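Local structure of beta-agarase B (Zobellia galactanivorans, 4ATF) at residues M98-S103 / D256-T261; V108-I113 / I301-E306. The protein cleaves the beta-1,4-galactosidic linkages of agarose at random with retention of anomeric configuration, releasing mainly tetramers. The protein carries 1 engineered substitution. All blocks are in the same frame, centred on the assembly; numbering follows the deposited sequence.

Contact 1: M98-S103 / D256-T261; sequences MGCITS and DIIINT
With chi1 of 60°, S103 holds OG between its own backbone N and carbonyl carbon, turned to the neighbouring strand, where it accepts the backbone N-H of I257 at 2.9 Å in an almost straight bond (173° at the hydrogen). I101 has a similar chi1, 76°, and its CG1 lies alongside I259 CB, the two isoleucine side chains pointing the same way. The two segments form an antiparallel strand pair in the beta-sandwich (jelly-roll) of family GH16. The ladder centres on the hydrogen-bonded pair I101 and I259, whose N-to-O bonds run both ways; I101 N to I259 O measures 3.0 Å. The non-hydrogen-bonded pairs C100 with N260 and T102 with I258 flank it. S103 N donates to I257 O at 2.9 Å, in the carbonyl plane, so the serine grips I257 through both backbone N and side chain. Its OG is also hydrogen-bonded to T105 O; an alanine here would probably leave the I257 N-H and that carbonyl without this partner, the ladder's end then held by the S103 N to I257 O bond. The face bearing C100, T102, I258 and N260 is the glycan side: C100 SG packs on I258 CG2 at 3.8 Å, and the side chain of N260 comes within about 5 Å of a bound galactose (nearest atoms). The carboxylate of D256 forms a salt bridge with R106 and a hydrogen bond with H60, a substrate-binding residue, making it a plausible second-shell support. I257 and I259 instead face the strand 293-306. At the far end the ladder weakens to a long T261 N to G99 O bond, and a water bridges G99 N to T261 OG1, 2.8 Å from the hydroxyl.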
loop_
_atom_site.group_PDB
_atom_site.type_symbol
_atom_site.label_atom_id
_atom_site.label_comp_id
_atom_site.label_asym_id
_atom_site.label_seq_id
_atom_site.Cartn_x
_atom_site.Cartn_y
_atom_site.Cartn_z
ATOM N N MET A 98 0.018 6.459 -14.278
ATOM C CA MET A 98 -0.198 6.920 -12.876
ATOM C C MET A 98 1.158 6.689 -12.196
ATOM O O MET A 98 2.128 6.135 -12.823
ATOM C CB MET A 98 -1.382 6.180 -12.189
ATOM C CG MET A 98 -1.189 4.696 -12.002
ATOM S SD MET A 98 -2.762 3.828 -11.598
ATOM C CE MET A 98 -3.794 4.019 -13.050
ATOM N N GLY A 99 1.266 7.143 -10.966
ATOM C CA GLY A 99 2.548 7.158 -10.256
ATOM C C GLY A 99 2.872 5.912 -9.429
ATOM O O GLY A 99 1.963 5.182 -8.987
ATOM N N CYS A 100 4.164 5.720 -9.160
ATOM C CA CYS A 100 4.668 4.667 -8.226
ATOM C C CYS A 100 6.061 5.115 -7.776
ATOM O O CYS A 100 6.870 5.515 -8.633
ATOM C CB CYS A 100 4.780 3.329 -8.976
ATOM S SG CYS A 100 5.221 1.932 -7.904
ATOM N N ILE A 101 6.336 5.108 -6.466
ATOM C CA ILE A 101 7.671 5.405 -5.980
ATOM C C ILE A 101 8.091 4.254 -5.039
ATOM O O ILE A 101 7.217 3.562 -4.517
ATOM C CB ILE A 101 7.777 6.788 -5.241
ATOM C CG1 ILE A 101 7.179 6.761 -3.814
ATOM C CG2 ILE A 101 7.217 7.978 -6.168
ATOM C CD1 ILE A 101 7.427 8.141 -3.003
ATOM N N THR A 102 9.401 4.058 -4.887
ATOM C CA THR A 102 9.981 3.002 -4.049
ATOM C C THR A 102 11.065 3.601 -3.144
ATOM O O THR A 102 11.828 4.465 -3.593
ATOM C CB THR A 102 10.615 1.895 -4.918
ATOM O OG1 THR A 102 9.661 1.423 -5.888
ATOM C CG2 THR A 102 11.123 0.709 -4.042
ATOM N N SER A 103 11.134 3.171 -1.877
ATOM C CA SER A 103 12.225 3.632 -0.991
ATOM C C SER A 103 13.607 3.128 -1.470
ATOM O O SER A 103 13.742 2.047 -2.051
ATOM C CB SER A 103 12.011 3.186 0.457
ATOM O OG SER A 103 11.958 1.749 0.522
ATOM N N ASP A 256 11.168 -3.236 0.550
ATOM C CA ASP A 256 11.036 -1.909 -0.012
ATOM C C ASP A 256 9.671 -1.295 0.418
ATOM O O ASP A 256 8.664 -1.998 0.542
ATOM C CB ASP A 256 10.972 -2.017 -1.573
ATOM C CG ASP A 256 12.314 -2.474 -2.216
ATOM O OD1 ASP A 256 13.424 -2.281 -1.644
ATOM O OD2 ASP A 256 12.260 -3.020 -3.348
ATOM N N ILE A 257 9.621 0.022 0.609
ATOM C CA ILE A 257 8.369 0.697 0.874
ATOM C C ILE A 257 7.900 1.202 -0.477
ATOM O O ILE A 257 8.693 1.797 -1.218
ATOM C CB ILE A 257 8.592 1.896 1.828
ATOM C CG1 ILE A 257 9.216 1.443 3.172
ATOM C CG2 ILE A 257 7.244 2.706 1.978
ATOM C CD1 ILE A 257 9.640 2.684 4.066
ATOM N N ILE A 258 6.657 0.932 -0.848
ATOM C CA ILE A 258 6.159 1.349 -2.190
ATOM C C ILE A 258 4.889 2.200 -1.931
ATOM O O ILE A 258 4.064 1.827 -1.078
ATOM C CB ILE A 258 5.817 0.100 -3.071
ATOM C CG1 ILE A 258 7.070 -0.825 -3.172
ATOM C CG2 ILE A 258 5.205 0.504 -4.422
ATOM C CD1 ILE A 258 6.873 -2.063 -4.077
ATOM N N ILE A 259 4.771 3.357 -2.633
ATOM C CA ILE A 259 3.561 4.190 -2.581
ATOM C C ILE A 259 3.089 4.344 -4.035
ATOM O O ILE A 259 3.869 4.803 -4.871
ATOM C CB ILE A 259 3.872 5.579 -1.931
ATOM C CG1 ILE A 259 4.472 5.359 -0.532
ATOM C CG2 ILE A 259 2.552 6.464 -1.941
ATOM C CD1 ILE A 259 4.821 6.655 0.260
ATOM N N ASN A 260 1.831 4.018 -4.352
ATOM C CA ASN A 260 1.371 4.107 -5.713
ATOM C C ASN A 260 -0.120 4.180 -5.782
ATOM O O ASN A 260 -0.809 4.199 -4.745
ATOM C CB ASN A 260 1.947 2.941 -6.613
ATOM C CG ASN A 260 1.274 1.563 -6.366
ATOM O OD1 ASN A 260 0.128 1.476 -5.979
ATOM N ND2 ASN A 260 2.004 0.481 -6.648
ATOM N N THR A 261 -0.622 4.295 -7.019
ATOM C CA THR A 261 -2.030 3.983 -7.313
ATOM C C THR A 261 -2.000 2.896 -8.361
ATOM O O THR A 261 -0.953 2.745 -9.049
ATOM C CB THR A 261 -2.888 5.225 -7.739
ATOM O OG1 THR A 261 -2.432 5.733 -9.007
ATOM C CG2 THR A 261 -2.747 6.358 -6.669
HETATM O O HOH W 1 -0.915 8.040 -9.284
HETATM O O HOH W 2 15.113 -0.241 -1.611
#

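Contact 2: V108-I113 / I301-E306; sequences VYPVYI and IYKPVE
K303 reaches across to the loop before strand 111-118, its chain bending at chi2, chi3 and chi4 until NZ meets the carbonyl of V108. The NZ to V108 O hydrogen bond is 2.7 Å long, and the ammonium sits tilted 28° from the carbonyl plane. A water accepts from both NZ and V108 N, tying the lysine end to the same residue a second time. Beyond the lysine, the pyrrolidine rings of P110 and P304 cross at a slant, with CG against CG at 3.6 Å; the cis peptide bond before P110 belongs to the turn that leads into the strand. These lysine and proline contacts carry on, past the strand, an antiparallel pairing of strands 111-118 and 293-306 within the GH16 beta-sandwich. Y112 and Y302 form a hydrogen-bonded pair, with Y112 N to Y302 O at 3.0 Å and the N-H...O angle 174°, nearly straight. Their rings share one face of the sheet but do not stack: Y302 CD1 lies at the edge of the Y112 ring, near its plane, 4.4 Å from Y112 CD2. On the other face I301 lies beside V111, the two pointing the same way, and its CG2 touches V111 CG2 at 3.7 Å. Both tyrosine hydroxyls find partners beyond the pair, Y112 at E114 and Y302 at K15 O. Strand 199-207 bonds to the backbone of V111 and I113, strand 27-31 bonds to K303 and V305, and W29 of the latter packs against both tyrosines and P304.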
loop_
_atom_site.group_PDB
_atom_site.type_symbol
_atom_site.label_atom_id
_atom_site.label_comp_id
_atom_site.label_asym_id
_atom_site.label_seq_id
_atom_site.Cartn_x
_atom_site.Cartn_y
_atom_site.Cartn_z
ATOM N N VAL A 108 13.033 -3.781 7.989
ATOM C CA VAL A 108 12.722 -5.135 8.422
ATOM C C VAL A 108 12.132 -5.106 9.821
ATOM O O VAL A 108 12.433 -4.158 10.606
ATOM C CB VAL A 108 14.008 -5.996 8.332
ATOM C CG1 VAL A 108 15.092 -5.523 9.383
ATOM C CG2 VAL A 108 13.689 -7.584 8.331
ATOM N N TYR A 109 11.384 -6.154 10.194
ATOM C CA TYR A 109 10.878 -6.292 11.599
ATOM C C TYR A 109 12.074 -6.245 12.599
ATOM O O TYR A 109 13.208 -6.668 12.243
ATOM C CB TYR A 109 10.110 -7.624 11.805
ATOM C CG TYR A 109 11.012 -8.813 11.752
ATOM C CD1 TYR A 109 11.679 -9.292 12.938
ATOM C CD2 TYR A 109 11.286 -9.423 10.553
ATOM C CE1 TYR A 109 12.605 -10.343 12.880
ATOM C CE2 TYR A 109 12.238 -10.433 10.471
ATOM C CZ TYR A 109 12.849 -10.912 11.635
ATOM O OH TYR A 109 13.742 -11.922 11.526
ATOM N N PRO A 110 11.862 -5.755 13.844
ATOM C CA PRO A 110 10.646 -5.094 14.342
ATOM C C PRO A 110 10.646 -3.655 13.810
ATOM O O PRO A 110 11.686 -2.950 13.863
ATOM C CB PRO A 110 10.810 -5.117 15.890
ATOM C CG PRO A 110 12.345 -5.051 16.122
ATOM C CD PRO A 110 12.891 -5.934 14.911
ATOM N N VAL A 111 9.499 -3.210 13.284
ATOM C CA VAL A 111 9.451 -1.850 12.722
ATOM C C VAL A 111 7.979 -1.375 12.687
ATOM O O VAL A 111 7.062 -2.164 12.385
ATOM C CB VAL A 111 10.057 -1.761 11.279
ATOM C CG1 VAL A 111 9.287 -2.694 10.241
ATOM C CG2 VAL A 111 10.260 -0.304 10.806
ATOM N N TYR A 112 7.755 -0.121 13.024
ATOM C CA TYR A 112 6.408 0.475 12.984
ATOM C C TYR A 112 6.481 1.501 11.850
ATOM O O TYR A 112 7.370 2.375 11.888
ATOM C CB TYR A 112 6.095 1.261 14.303
ATOM C CG TYR A 112 4.695 1.863 14.228
ATOM C CD1 TYR A 112 3.588 1.009 14.198
ATOM C CD2 TYR A 112 4.489 3.241 14.095
ATOM C CE1 TYR A 112 2.258 1.509 14.042
ATOM C CE2 TYR A 112 3.141 3.777 13.959
ATOM C CZ TYR A 112 2.042 2.877 13.914
ATOM O OH TYR A 112 0.748 3.293 13.745
ATOM N N ILE A 113 5.544 1.424 10.899
ATOM C CA ILE A 113 5.497 2.359 9.776
ATOM C C ILE A 113 4.095 2.893 9.637
ATOM O O ILE A 113 3.155 2.114 9.683
ATOM C CB ILE A 113 5.902 1.642 8.478
ATOM C CG1 ILE A 113 7.332 1.095 8.594
ATOM C CG2 ILE A 113 5.752 2.579 7.267
ATOM C CD1 ILE A 113 7.716 0.144 7.396
ATOM N N ILE A 301 8.681 6.159 10.298
ATOM C CA ILE A 301 9.197 4.819 10.492
ATOM C C ILE A 301 9.981 4.813 11.829
ATOM O O ILE A 301 10.835 5.682 12.054
ATOM C CB ILE A 301 10.193 4.455 9.352
ATOM C CG1 ILE A 301 9.449 4.405 7.983
ATOM C CG2 ILE A 301 10.901 3.152 9.708
ATOM C CD1 ILE A 301 10.275 4.939 6.740
ATOM N N TYR A 302 9.664 3.866 12.720
ATOM C CA TYR A 302 10.322 3.798 14.043
ATOM C C TYR A 302 10.792 2.376 14.322
ATOM O O TYR A 302 10.151 1.397 13.896
ATOM C CB TYR A 302 9.353 4.203 15.178
ATOM C CG TYR A 302 8.924 5.626 15.137
ATOM C CD1 TYR A 302 7.916 6.059 14.246
ATOM C CD2 TYR A 302 9.519 6.560 15.986
ATOM C CE1 TYR A 302 7.535 7.382 14.195
ATOM C CE2 TYR A 302 9.128 7.931 15.950
ATOM C CZ TYR A 302 8.120 8.303 15.062
ATOM O OH TYR A 302 7.726 9.636 15.031
ATOM N N LYS A 303 11.903 2.259 15.055
ATOM C CA LYS A 303 12.422 0.939 15.502
ATOM C C LYS A 303 12.436 0.933 17.022
ATOM O O LYS A 303 12.729 1.967 17.635
ATOM C CB LYS A 303 13.869 0.708 14.924
ATOM C CG LYS A 303 13.786 0.581 13.300
ATOM C CD LYS A 303 14.668 -0.541 12.692
ATOM C CE LYS A 303 14.146 -1.802 13.103
ATOM N NZ LYS A 303 14.209 -2.899 12.184
ATOM N N PRO A 304 12.077 -0.191 17.645
ATOM C CA PRO A 304 12.145 -0.247 19.132
ATOM C C PRO A 304 13.585 -0.441 19.608
ATOM O O PRO A 304 14.278 -1.357 19.085
ATOM C CB PRO A 304 11.301 -1.463 19.470
ATOM C CG PRO A 304 11.347 -2.361 18.221
ATOM C CD PRO A 304 11.615 -1.446 17.024
ATOM N N VAL A 305 14.047 0.390 20.560
ATOM C CA VAL A 305 15.402 0.279 21.132
ATOM C C VAL A 305 15.350 0.289 22.667
ATOM O O VAL A 305 14.368 0.763 23.266
ATOM C CB VAL A 305 16.347 1.385 20.591
ATOM C CG1 VAL A 305 16.268 1.432 19.008
ATOM C CG2 VAL A 305 15.903 2.723 21.057
ATOM N N GLU A 306 16.410 -0.222 23.314
ATOM C CA GLU A 306 16.489 -0.184 24.761
ATOM C C GLU A 306 16.573 1.268 25.235
ATOM O O GLU A 306 17.177 2.115 24.592
ATOM C CB GLU A 306 17.731 -0.963 25.214
ATOM C CG GLU A 306 17.626 -1.578 26.569
ATOM C CD GLU A 306 18.839 -2.438 26.901
ATOM O OE1 GLU A 306 19.533 -2.896 25.965
ATOM O OE2 GLU A 306 19.103 -2.645 28.090
HETATM O O HOH W 3 14.477 -1.672 9.603
#

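The centres of contacts 1 and 2 lie 21 Å apart, both within the GH16 range. Along the chain they interleave: 98-103, 108-113, 256-261, then 301-306, so two successive strands, 96-103 and 111-118, each pair antiparallel with a strand from the later part of the sequence. Contact 1 is buried near the centre of the chain beside the glycan, whereas contact 2 is only partly buried, about 18 Å from that centre. The two meet on the face of contact 1 away from the glycan, where I257 CD1 packs on I301 CD1 at 3.6 Å, against strand 293-306. Both pairings bring together strands far apart in sequence, as the beta-sandwich topology requires.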